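2,3-dehydroadipyl-CoA hydratase (Escherichia coli, PDB 4FZW) catalyses the reversible hydration of 2,3-dehydroadipyl-CoA to 3-hydroxyadipyl-CoA in the breakdown of phenylacetate. Local coordinates at residues S51-T56 against K96-A101. Residues are numbered along the deposited sequence; the frame is centred on the assembly and turned at random.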
ATOM      1  N   SER B  51      24.081 -12.752 -18.153  1.00 46.78           N
ATOM      2  CA  SER B  51      23.989 -12.089 -16.847  1.00 46.51           C
ATOM      3  C   SER B  51      23.361 -10.689 -16.937  1.00 45.27           C
ATOM      4  O   SER B  51      22.660 -10.254 -16.026  1.00 45.74           O
ATOM      5  CB  SER B  51      25.364 -11.996 -16.193  1.00 42.96           C
ATOM      6  OG  SER B  51      25.862 -13.285 -15.894  1.00 47.52           O
ATOM      7  N   VAL B  52      23.608  -9.995 -18.047  1.00 46.14           N
ATOM      8  CA  VAL B  52      23.076  -8.647 -18.280  1.00 43.01           C
ATOM      9  C   VAL B  52      22.615  -8.498 -19.736  1.00 41.45           C
ATOM     10  O   VAL B  52      23.158  -9.142 -20.648  1.00 43.38           O
ATOM     11  CB  VAL B  52      24.144  -7.552 -18.007  1.00 40.79           C
ATOM     12  CG1 VAL B  52      23.532  -6.165 -18.160  1.00 34.88           C
ATOM     13  CG2 VAL B  52      24.771  -7.725 -16.614  1.00 38.74           C
ATOM     14  N   CYS B  53      21.616  -7.646 -19.944  1.00 34.09           N
ATOM     15  CA  CYS B  53      21.247  -7.224 -21.285  1.00 36.88           C
ATOM     16  C   CYS B  53      21.509  -5.705 -21.444  1.00 41.84           C
ATOM     17  O   CYS B  53      21.554  -4.957 -20.453  1.00 39.04           O
ATOM     18  CB  CYS B  53      19.797  -7.605 -21.594  1.00 34.19           C
ATOM     19  SG  CYS B  53      19.195  -7.261 -23.273  1.00 40.06           S
ATOM     20  N   VAL B  54      21.736  -5.283 -22.688  1.00 30.96           N
ATOM     21  CA  VAL B  54      21.837  -3.881 -23.042  1.00 34.13           C
ATOM     22  C   VAL B  54      20.862  -3.719 -24.198  1.00 37.74           C
ATOM     23  O   VAL B  54      20.811  -4.582 -25.089  1.00 35.71           O
ATOM     24  CB  VAL B  54      23.270  -3.505 -23.526  1.00 35.69           C
ATOM     25  CG1 VAL B  54      23.300  -2.129 -24.187  1.00 33.40           C
ATOM     26  CG2 VAL B  54      24.261  -3.588 -22.391  1.00 31.81           C
ATOM     27  N   ILE B  55      20.100  -2.625 -24.201  1.00 38.41           N
ATOM     28  CA  ILE B  55      19.132  -2.355 -25.271  1.00 38.49           C
ATOM     29  C   ILE B  55      19.437  -1.004 -25.929  1.00 35.62           C
ATOM     30  O   ILE B  55      19.517   0.019 -25.262  1.00 36.66           O
ATOM     31  CB  ILE B  55      17.664  -2.375 -24.735  1.00 34.91           C
ATOM     32  CG1 ILE B  55      17.228  -3.802 -24.382  1.00 38.87           C
ATOM     33  CG2 ILE B  55      16.694  -1.785 -25.744  1.00 34.01           C
ATOM     34  CD1 ILE B  55      15.695  -3.942 -24.096  1.00 40.88           C
ATOM     35  N   THR B  56      19.576  -0.993 -27.243  1.00 36.12           N
ATOM     36  CA  THR B  56      19.945   0.244 -27.916  1.00 40.58           C
ATOM     37  C   THR B  56      19.351   0.389 -29.302  1.00 42.19           C
ATOM     38  O   THR B  56      18.900  -0.592 -29.906  1.00 40.67           O
ATOM     39  CB  THR B  56      21.482   0.396 -28.043  1.00 41.08           C
ATOM     40  OG1 THR B  56      21.793   1.745 -28.386  1.00 43.48           O
ATOM     41  CG2 THR B  56      22.037  -0.508 -29.130  1.00 39.92           C
ATOM     42  N   LYS B  96      16.865 -10.338 -15.069  1.00 44.01           N
ATOM     43  CA  LYS B  96      18.271  -9.923 -15.070  1.00 43.62           C
ATOM     44  C   LYS B  96      18.456  -8.427 -15.335  1.00 39.22           C
ATOM     45  O   LYS B  96      17.574  -7.775 -15.894  1.00 34.62           O
ATOM     46  CB  LYS B  96      19.084 -10.748 -16.066  1.00 41.69           C
ATOM     47  CG  LYS B  96      19.118 -12.236 -15.737  1.00 44.91           C
ATOM     48  CD  LYS B  96      19.823 -13.031 -16.828  1.00 47.75           C
ATOM     49  CE  LYS B  96      19.549 -14.523 -16.652  1.00 50.13           C
ATOM     50  NZ  LYS B  96      20.330 -15.373 -17.604  1.00 48.52           N
ATOM     51  N   PRO B  97      19.600  -7.877 -14.904  1.00 39.81           N
ATOM     52  CA  PRO B  97      19.884  -6.450 -15.132  1.00 40.49           C
ATOM     53  C   PRO B  97      19.706  -6.028 -16.589  1.00 38.56           C
ATOM     54  O   PRO B  97      20.142  -6.711 -17.515  1.00 38.97           O
ATOM     55  CB  PRO B  97      21.338  -6.317 -14.701  1.00 40.09           C
ATOM     56  CG  PRO B  97      21.424  -7.319 -13.554  1.00 42.24           C
ATOM     57  CD  PRO B  97      20.584  -8.499 -14.000  1.00 34.39           C
ATOM     58  N   LEU B  98      19.046  -4.895 -16.780  1.00 38.70           N
ATOM     59  CA  LEU B  98      18.675  -4.442 -18.105  1.00 36.65           C
ATOM     60  C   LEU B  98      19.061  -2.980 -18.233  1.00 37.46           C
ATOM     61  O   LEU B  98      18.531  -2.108 -17.530  1.00 39.21           O
ATOM     62  CB  LEU B  98      17.170  -4.637 -18.326  1.00 33.58           C
ATOM     63  CG  LEU B  98      16.552  -4.402 -19.704  1.00 35.70           C
ATOM     64  CD1 LEU B  98      17.192  -5.257 -20.779  1.00 36.84           C
ATOM     65  CD2 LEU B  98      15.058  -4.662 -19.630  1.00 36.23           C
ATOM     66  N   ILE B  99      19.999  -2.725 -19.136  1.00 38.71           N
ATOM     67  CA  ILE B  99      20.514  -1.387 -19.352  1.00 35.39           C
ATOM     68  C   ILE B  99      20.060  -0.845 -20.718  1.00 38.04           C
ATOM     69  O   ILE B  99      20.170  -1.524 -21.754  1.00 35.25           O
ATOM     70  CB  ILE B  99      22.059  -1.341 -19.192  1.00 36.42           C
ATOM     71  CG1 ILE B  99      22.457  -1.760 -17.764  1.00 35.58           C
ATOM     72  CG2 ILE B  99      22.575   0.058 -19.473  1.00 39.56           C
ATOM     73  CD1 ILE B  99      23.886  -2.276 -17.632  1.00 33.13           C
ATOM     74  N   ALA B 100      19.513   0.366 -20.706  1.00 35.49           N
ATOM     75  CA  ALA B 100      19.128   1.036 -21.933  1.00 35.22           C
ATOM     76  C   ALA B 100      20.240   2.011 -22.287  1.00 36.94           C
ATOM     77  O   ALA B 100      20.540   2.907 -21.501  1.00 38.58           O
ATOM     78  CB  ALA B 100      17.826   1.782 -21.743  1.00 33.18           C
ATOM     79  N   ALA B 101      20.862   1.830 -23.450  1.00 36.35           N
ATOM     80  CA  ALA B 101      21.845   2.783 -23.957  1.00 35.96           C
ATOM     81  C   ALA B 101      21.157   3.643 -24.980  1.00 37.99           C
ATOM     82  O   ALA B 101      20.900   3.197 -26.097  1.00 37.92           O
ATOM     83  CB  ALA B 101      23.002   2.053 -24.593  1.00 37.66           C
TER
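Strands 52-56 and 98-102 are parallel neighbours in the middle of the larger beta-sheet of this crotonase-fold subunit. Cys-53 pairs with Leu-98, Val-54 with Ile-99 and Ile-55 with Ala-100. On strand 52-56, Cys-53 and Ile-55 make the backbone bonds to the other strand, each through both N and O. Cys-53 N donates to Pro-97 O at 3.0 Å, almost straight (175°), and Cys-53 O accepts Ile-99 N. Ile-55 N reaches Ile-99 O at 2.7 Å, and Ile-55 O takes Ala-101 N. Val-52 and Val-54 make their backbone bonds on the other side, with Arg-14, Leu-16 and Leu-18.

After strand 52-56 the chain gives strand 63-64 to the second sheet of the crotonase fold. It then passes through helices 68-72, 76-80 and 84-92 and returns as the parallel neighbour 98-102. On the face of Cys-53, Ile-55 and Leu-98, one methyl does most of the touching. Leu-98 CD1 lies 3.6 Å from Cys-53 CB and 3.9 Å from Ile-55 CD1. Leu-98 CG stands anti to its own N (chi1 -172°), and CD1 leans from there towards the neighbouring strand. Helix 31-46 covers this face through Leu-37 and Leu-41. On the other face Val-52 CG1 meets Ile-99 CD1 at 3.9 Å, and Met-197 of helix 186-197 packs over both.

At the C-terminal end Thr-56 OG1 donates to Ala-101 O at 2.9 Å, from a position tilted 22° out of the carbonyl plane. A valine here would probably leave that buried carbonyl without its hydroxyl partner. At the other end Lys-96 runs its aliphatic chain past Ser-51 O, with CB 3.6 Å from it, and its NZ bonds to the carbonyls of Ala-44 and Ile-50.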